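Local coordinates for periplasmic binding protein (Mycobacterium smegmatis, PDB 4MDY) that probably binds an iron-bearing solute outside the cell membrane and hands it to an ABC transporter for uptake, at residues A[177-182]-A[198-203]; A[229-234]-A[288-293]. All blocks are in the same frame, centred on the assembly; numbering follows the deposited sequence.

Both contacts illustrate how an alpha/beta lobe is filled: helices press apolar side chains onto one face of a parallel sheet. Contact 1 sets the helix 199-203 against strand 176-181, and contact 2 sets the C-terminal helix 279-294 against strand 229-233. The two strands are neighbours, joined by backbone bonds such as the probable one from Leu-180 N to Ile-231 O, 2.7 Å. All residues that touch are buried in both, and neither contact has a hydrogen bond between its segments. Contact 1 brings an aromatic ring to a leucine, whereas contact 2 uses aliphatic branches alone and lies farther from the chain's centre, under a helix that carries an ion pair away from the contact.

Contact 1 of 2, residues A[177-182]-A[198-203]; sequences ALLLGG and TDFLTQ
This is a small apolar strand-to-helix contact in the core of the lobe that follows the long helix 148-168, where Leu-179 of strand 176-181 meets Phe-200 and Leu-201 of the short helix 199-203. The leucine CB bond is directed at the helix, and with CG anti to the backbone N (chi1 -180°) the branch extends toward it. Its CD2 methyl comes to the edge of the Phe-200 ring, near its plane, at 4.5 Å from CE1, so the phenyl face is not what the strand meets. Within the helix, Leu-201 CG lies over one face of the ring, 3.6 Å above its plane and offset toward the rim. Leu-201 also reaches across with CD1, 4.3 Å from Leu-179 CB. The first turn of the helix is held by Thr-198 O, which accepts from Leu-201 N at 3.0 Å and, at a longer distance, from Thr-202 N. Beyond the two segments, Leu-286 of helix 279-294 touches both Phe-200 and Leu-201, which places the pair between sheet and C-terminal helix. With no hydrogen bond across, the contact is loose hydrophobic packing, resting on shared burial of hydrocarbon rather than on directed bonds or a close interlock.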
ATOM      1  N   ALA A 177      14.452  13.410  -1.160  1.00 19.97           N
ATOM      2  CA  ALA A 177      13.105  13.186  -1.668  1.00 20.37           C
ATOM      3  C   ALA A 177      12.097  13.336  -0.545  1.00 21.38           C
ATOM      4  O   ALA A 177      12.374  12.973   0.606  1.00 23.69           O
ATOM      5  CB  ALA A 177      12.996  11.796  -2.275  1.00 21.23           C
ATOM      6  N   LEU A 178      10.940  13.895  -0.895  1.00 23.36           N
ATOM      7  CA  LEU A 178       9.762  13.899  -0.037  1.00 21.06           C
ATOM      8  C   LEU A 178       8.606  13.272  -0.801  1.00 19.12           C
ATOM      9  O   LEU A 178       8.459  13.475  -2.013  1.00 19.45           O
ATOM     10  CB  LEU A 178       9.387  15.321   0.393  1.00 22.06           C
ATOM     11  CG  LEU A 178      10.290  16.031   1.408  1.00 24.72           C
ATOM     12  CD1 LEU A 178       9.924  17.505   1.494  1.00 24.23           C
ATOM     13  CD2 LEU A 178      10.190  15.385   2.782  1.00 26.07           C
ATOM     14  N   LEU A 179       7.798  12.505  -0.075  1.00 17.49           N
ATOM     15  CA  LEU A 179       6.622  11.859  -0.610  1.00 17.56           C
ATOM     16  C   LEU A 179       5.390  12.511   0.009  1.00 17.00           C
ATOM     17  O   LEU A 179       5.125  12.357   1.207  1.00 15.64           O
ATOM     18  CB  LEU A 179       6.650  10.366  -0.294  1.00 17.75           C
ATOM     19  CG  LEU A 179       5.461   9.560  -0.809  1.00 19.67           C
ATOM     20  CD1 LEU A 179       5.417   9.613  -2.331  1.00 20.08           C
ATOM     21  CD2 LEU A 179       5.533   8.124  -0.316  1.00 21.04           C
ATOM     22  N   LEU A 180       4.636  13.217  -0.829  1.00 17.36           N
ATOM     23  CA  LEU A 180       3.594  14.126  -0.377  1.00 15.49           C
ATOM     24  C   LEU A 180       2.226  13.696  -0.872  1.00 15.03           C
ATOM     25  O   LEU A 180       2.109  13.065  -1.914  1.00 16.63           O
ATOM     26  CB  LEU A 180       3.894  15.546  -0.875  1.00 15.70           C
ATOM     27  CG  LEU A 180       5.288  16.102  -0.528  1.00 17.01           C
ATOM     28  CD1 LEU A 180       5.469  17.497  -1.095  1.00 18.91           C
ATOM     29  CD2 LEU A 180       5.512  16.107   0.978  1.00 17.38           C
ATOM     30  N   GLY A 181       1.196  14.054  -0.115  1.00 15.57           N
ATOM     31  CA  GLY A 181      -0.178  13.772  -0.499  1.00 16.24           C
ATOM     32  C   GLY A 181      -0.593  14.641  -1.673  1.00 17.82           C
ATOM     33  O   GLY A 181      -0.052  15.729  -1.876  1.00 19.48           O
ATOM     34  N   GLY A 182      -1.552  14.149  -2.449  1.00 16.80           N
ATOM     35  CA  GLY A 182      -1.995  14.831  -3.668  1.00 17.10           C
ATOM     36  C   GLY A 182      -2.926  16.006  -3.423  1.00 18.85           C
ATOM     37  O   GLY A 182      -3.211  16.768  -4.346  1.00 23.26           O
ATOM     38  N   THR A 198       8.564   4.481   3.170  1.00 21.37           N
ATOM     39  CA  THR A 198       9.576   5.167   2.354  1.00 21.92           C
ATOM     40  C   THR A 198      10.765   4.266   1.999  1.00 21.66           C
ATOM     41  O   THR A 198      11.668   4.698   1.288  1.00 22.07           O
ATOM     42  CB  THR A 198      10.091   6.449   3.040  1.00 22.42           C
ATOM     43  OG1 THR A 198      10.666   6.134   4.316  1.00 20.31           O
ATOM     44  CG2 THR A 198       8.950   7.446   3.239  1.00 23.11           C
ATOM     45  N   ASP A 199      10.769   3.020   2.477  1.00 23.04           N
ATOM     46  CA  ASP A 199      11.896   2.114   2.215  1.00 25.03           C
ATOM     47  C   ASP A 199      12.191   1.978   0.726  1.00 21.90           C
ATOM     48  O   ASP A 199      13.356   1.948   0.322  1.00 25.38           O
ATOM     49  CB  ASP A 199      11.660   0.718   2.808  1.00 28.89           C
ATOM     50  CG  ASP A 199      11.903   0.660   4.309  1.00 32.73           C
ATOM     51  OD1 ASP A 199      12.545   1.579   4.865  1.00 38.44           O
ATOM     52  OD2 ASP A 199      11.453  -0.324   4.934  1.00 35.82           O
ATOM     53  N   PHE A 200      11.147   1.900  -0.092  1.00 20.02           N
ATOM     54  CA  PHE A 200      11.344   1.745  -1.525  1.00 20.93           C
ATOM     55  C   PHE A 200      12.157   2.895  -2.120  1.00 19.56           C
ATOM     56  O   PHE A 200      12.930   2.672  -3.035  1.00 23.85           O
ATOM     57  CB  PHE A 200      10.015   1.554  -2.269  1.00 21.62           C
ATOM     58  CG  PHE A 200       9.226   2.811  -2.476  1.00 22.05           C
ATOM     59  CD1 PHE A 200       8.378   3.296  -1.485  1.00 20.83           C
ATOM     60  CD2 PHE A 200       9.293   3.491  -3.683  1.00 24.78           C
ATOM     61  CE1 PHE A 200       7.635   4.448  -1.692  1.00 22.49           C
ATOM     62  CE2 PHE A 200       8.542   4.636  -3.898  1.00 23.82           C
ATOM     63  CZ  PHE A 200       7.712   5.116  -2.904  1.00 22.49           C
ATOM     64  N   LEU A 201      11.997   4.103  -1.583  1.00 19.85           N
ATOM     65  CA  LEU A 201      12.756   5.258  -2.056  1.00 20.22           C
ATOM     66  C   LEU A 201      14.221   5.139  -1.657  1.00 21.26           C
ATOM     67  O   LEU A 201      15.115   5.394  -2.474  1.00 20.99           O
ATOM     68  CB  LEU A 201      12.170   6.558  -1.511  1.00 21.35           C
ATOM     69  CG  LEU A 201      10.753   6.901  -1.983  1.00 22.89           C
ATOM     70  CD1 LEU A 201      10.198   8.050  -1.162  1.00 24.09           C
ATOM     71  CD2 LEU A 201      10.734   7.239  -3.464  1.00 23.93           C
ATOM     72  N   THR A 202      14.451   4.750  -0.406  1.00 22.38           N
ATOM     73  CA  THR A 202      15.793   4.531   0.122  1.00 25.26           C
ATOM     74  C   THR A 202      16.519   3.436  -0.674  1.00 24.62           C
ATOM     75  O   THR A 202      17.703   3.577  -0.997  1.00 27.19           O
ATOM     76  CB  THR A 202      15.735   4.184   1.629  1.00 28.42           C
ATOM     77  OG1 THR A 202      15.192   5.299   2.349  1.00 28.94           O
ATOM     78  CG2 THR A 202      17.120   3.862   2.193  1.00 31.47           C
ATOM     79  N   GLN A 203      15.799   2.364  -1.001  1.00 22.86           N
ATOM     80  CA  GLN A 203      16.347   1.242  -1.786  1.00 26.69           C
ATOM     81  C   GLN A 203      16.743   1.642  -3.211  1.00 25.97           C
ATOM     82  O   GLN A 203      17.629   1.030  -3.807  1.00 28.18           O
ATOM     83  CB  GLN A 203      15.332   0.103  -1.886  1.00 29.12           C
ATOM     84  CG  GLN A 203      15.115  -0.711  -0.624  1.00 31.31           C
ATOM     85  CD  GLN A 203      14.008  -1.747  -0.815  1.00 38.17           C
ATOM     86  OE1 GLN A 203      12.825  -1.411  -0.842  1.00 46.71           O
ATOM     87  NE2 GLN A 203      14.390  -3.007  -0.964  1.00 39.24           N
TER

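Contact 2 of 2, residues A[229-234]-A[288-293]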
ATOM      1  N   VAL A 229      13.665  16.690  -4.902  1.00 21.31           N
ATOM      2  CA  VAL A 229      12.506  16.249  -5.662  1.00 20.46           C
ATOM      3  C   VAL A 229      11.321  16.063  -4.714  1.00 20.22           C
ATOM      4  O   VAL A 229      11.478  15.535  -3.611  1.00 19.81           O
ATOM      5  CB  VAL A 229      12.801  14.940  -6.449  1.00 20.40           C
ATOM      6  CG1 VAL A 229      13.242  13.811  -5.523  1.00 20.13           C
ATOM      7  CG2 VAL A 229      11.595  14.499  -7.270  1.00 20.06           C
ATOM      8  N   LEU A 230      10.149  16.533  -5.138  1.00 19.21           N
ATOM      9  CA  LEU A 230       8.904  16.321  -4.404  1.00 18.72           C
ATOM     10  C   LEU A 230       8.017  15.413  -5.231  1.00 19.48           C
ATOM     11  O   LEU A 230       7.780  15.669  -6.410  1.00 21.95           O
ATOM     12  CB  LEU A 230       8.165  17.640  -4.149  1.00 19.00           C
ATOM     13  CG  LEU A 230       8.949  18.766  -3.487  1.00 18.84           C
ATOM     14  CD1 LEU A 230       8.041  19.974  -3.321  1.00 18.48           C
ATOM     15  CD2 LEU A 230       9.522  18.336  -2.147  1.00 20.05           C
ATOM     16  N   ILE A 231       7.527  14.353  -4.599  1.00 19.83           N
ATOM     17  CA  ILE A 231       6.640  13.400  -5.240  1.00 17.37           C
ATOM     18  C   ILE A 231       5.267  13.612  -4.636  1.00 16.28           C
ATOM     19  O   ILE A 231       5.027  13.253  -3.495  1.00 16.11           O
ATOM     20  CB  ILE A 231       7.128  11.949  -5.014  1.00 17.28           C
ATOM     21  CG1 ILE A 231       8.589  11.806  -5.459  1.00 17.77           C
ATOM     22  CG2 ILE A 231       6.241  10.963  -5.758  1.00 17.88           C
ATOM     23  CD1 ILE A 231       9.268  10.550  -4.960  1.00 18.28           C
ATOM     24  N   TRP A 232       4.380  14.240  -5.399  1.00 16.96           N
ATOM     25  CA  TRP A 232       3.017  14.479  -4.943  1.00 17.38           C
ATOM     26  C   TRP A 232       2.133  13.365  -5.486  1.00 16.87           C
ATOM     27  O   TRP A 232       2.084  13.142  -6.700  1.00 17.64           O
ATOM     28  CB  TRP A 232       2.501  15.810  -5.465  1.00 16.24           C
ATOM     29  CG  TRP A 232       3.340  17.001  -5.140  1.00 16.17           C
ATOM     30  CD1 TRP A 232       4.462  17.427  -5.803  1.00 17.58           C
ATOM     31  CD2 TRP A 232       3.112  17.946  -4.092  1.00 15.31           C
ATOM     32  NE1 TRP A 232       4.944  18.577  -5.227  1.00 16.58           N
ATOM     33  CE2 TRP A 232       4.138  18.916  -4.171  1.00 15.97           C
ATOM     34  CE3 TRP A 232       2.145  18.066  -3.084  1.00 15.30           C
ATOM     35  CZ2 TRP A 232       4.213  19.998  -3.294  1.00 15.01           C
ATOM     36  CZ3 TRP A 232       2.216  19.145  -2.217  1.00 13.62           C
ATOM     37  CH2 TRP A 232       3.247  20.100  -2.328  1.00 15.39           C
ATOM     38  N   THR A 233       1.419  12.674  -4.602  1.00 16.99           N
ATOM     39  CA  THR A 233       0.624  11.524  -5.018  1.00 16.18           C
ATOM     40  C   THR A 233      -0.761  11.974  -5.486  1.00 16.76           C
ATOM     41  O   THR A 233      -1.796  11.586  -4.933  1.00 15.30           O
ATOM     42  CB  THR A 233       0.546  10.450  -3.920  1.00 15.99           C
ATOM     43  OG1 THR A 233      -0.008  11.008  -2.722  1.00 16.94           O
ATOM     44  CG2 THR A 233       1.955   9.896  -3.642  1.00 16.32           C
ATOM     45  N   THR A 234      -0.749  12.815  -6.515  1.00 17.37           N
ATOM     46  CA  THR A 234      -1.961  13.265  -7.182  1.00 17.49           C
ATOM     47  C   THR A 234      -2.656  12.098  -7.876  1.00 19.19           C
ATOM     48  O   THR A 234      -1.998  11.149  -8.305  1.00 17.71           O
ATOM     49  CB  THR A 234      -1.645  14.356  -8.230  1.00 17.97           C
ATOM     50  OG1 THR A 234      -0.543  13.944  -9.051  1.00 18.36           O
ATOM     51  CG2 THR A 234      -1.300  15.663  -7.552  1.00 17.85           C
ATOM     52  N   PRO A 288      11.533   6.730 -14.311  1.00 20.97           N
ATOM     53  CA  PRO A 288      11.565   7.709 -15.412  1.00 23.47           C
ATOM     54  C   PRO A 288      11.185   9.143 -14.988  1.00 24.85           C
ATOM     55  O   PRO A 288      11.748  10.115 -15.514  1.00 23.14           O
ATOM     56  CB  PRO A 288      10.535   7.163 -16.405  1.00 22.74           C
ATOM     57  CG  PRO A 288      10.447   5.701 -16.118  1.00 22.35           C
ATOM     58  CD  PRO A 288      10.756   5.523 -14.658  1.00 22.04           C
ATOM     59  N   GLU A 289      10.241   9.276 -14.059  1.00 24.39           N
ATOM     60  CA  GLU A 289       9.844  10.601 -13.568  1.00 24.28           C
ATOM     61  C   GLU A 289      10.967  11.207 -12.730  1.00 22.80           C
ATOM     62  O   GLU A 289      11.281  12.392 -12.853  1.00 21.53           O
ATOM     63  CB  GLU A 289       8.565  10.525 -12.732  1.00 28.20           C
ATOM     64  CG  GLU A 289       7.343   9.981 -13.459  1.00 33.51           C
ATOM     65  CD  GLU A 289       6.762  10.931 -14.494  1.00 43.93           C
ATOM     66  OE1 GLU A 289       6.777  12.165 -14.288  1.00 51.68           O
ATOM     67  OE2 GLU A 289       6.264  10.435 -15.525  1.00 53.78           O
ATOM     68  N   LEU A 290      11.574  10.390 -11.875  1.00 21.62           N
ATOM     69  CA  LEU A 290      12.730  10.838 -11.100  1.00 22.01           C
ATOM     70  C   LEU A 290      13.890  11.243 -12.004  1.00 23.52           C
ATOM     71  O   LEU A 290      14.562  12.247 -11.751  1.00 25.36           O
ATOM     72  CB  LEU A 290      13.189   9.745 -10.125  1.00 20.69           C
ATOM     73  CG  LEU A 290      12.203   9.389  -9.011  1.00 20.11           C
ATOM     74  CD1 LEU A 290      12.632   8.105  -8.317  1.00 19.07           C
ATOM     75  CD2 LEU A 290      12.063  10.520  -8.005  1.00 21.74           C
ATOM     76  N   ALA A 291      14.123  10.461 -13.052  1.00 23.78           N
ATOM     77  CA  ALA A 291      15.244  10.716 -13.969  1.00 24.18           C
ATOM     78  C   ALA A 291      15.032  12.012 -14.745  1.00 24.04           C
ATOM     79  O   ALA A 291      15.986  12.739 -15.019  1.00 24.28           O
ATOM     80  CB  ALA A 291      15.420   9.548 -14.928  1.00 23.23           C
ATOM     81  N   ARG A 292      13.773  12.286 -15.086  1.00 24.89           N
ATOM     82  CA  ARG A 292      13.384  13.520 -15.767  1.00 28.35           C
ATOM     83  C   ARG A 292      13.736  14.785 -14.983  1.00 28.81           C
ATOM     84  O   ARG A 292      14.136  15.791 -15.574  1.00 34.56           O
ATOM     85  CB  ARG A 292      11.882  13.507 -16.082  1.00 32.53           C
ATOM     86  CG  ARG A 292      11.415  14.643 -16.984  1.00 38.17           C
ATOM     87  CD  ARG A 292       9.906  14.627 -17.184  1.00 44.83           C
ATOM     88  NE  ARG A 292       9.454  13.361 -17.763  1.00 55.77           N
ATOM     89  CZ  ARG A 292       8.191  12.929 -17.785  1.00 66.03           C
ATOM     90  NH1 ARG A 292       7.203  13.653 -17.257  1.00 71.09           N
ATOM     91  NH2 ARG A 292       7.913  11.752 -18.341  1.00 72.28           N
ATOM     92  N   VAL A 293      13.587  14.740 -13.659  1.00 24.43           N
ATOM     93  CA  VAL A 293      13.824  15.923 -12.827  1.00 27.93           C
ATOM     94  C   VAL A 293      15.211  15.933 -12.169  1.00 27.94           C
ATOM     95  O   VAL A 293      15.757  17.003 -11.906  1.00 32.37           O
ATOM     96  CB  VAL A 293      12.713  16.122 -11.763  1.00 29.40           C
ATOM     97  CG1 VAL A 293      11.338  16.165 -12.422  1.00 30.34           C
ATOM     98  CG2 VAL A 293      12.749  15.048 -10.694  1.00 27.96           C
TER
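Val-229 and Val-293 meet at the tightest point of this contact, with CG2 of Val-229 3.7 Å from CG2 of Val-293. The helix runs roughly antiparallel to strand 229-233, at a slant, the axes of the short segments coming within 9.9 Å with their N-to-C directions 145° apart. The same Val-229 methyl serves a second partner, Leu-290 CD2, at 4.1 Å; it can do so because it stands anti to the backbone N and leaves the strand toward the helix. Leu-290 CD2 in turn is shared, since Ile-231 CD1 reaches it at 4.1 Å from farther along the strand. Each of these side-chain pairs crosses at about a right angle, so branch ends touch without the chains lying alongside one another. Ile-261 of the adjacent strand 260-262 touches both Val-229 and Leu-290 and extends the apolar layer across the sheet. Pro-288 and Arg-292 are exposed on the outer side, and Arg-292 NH1 lies 3.3 Å from OE1 of the partly exposed Glu-289, but the oxygen stands well out of the guanidinium plane, and the attraction is one of charge alone. The helix is therefore amphipathic in its chemistry: aliphatic methyls seat it on the sheet by hydrophobic packing, while its ion pair joins residues of the helix itself and makes no link to the strand.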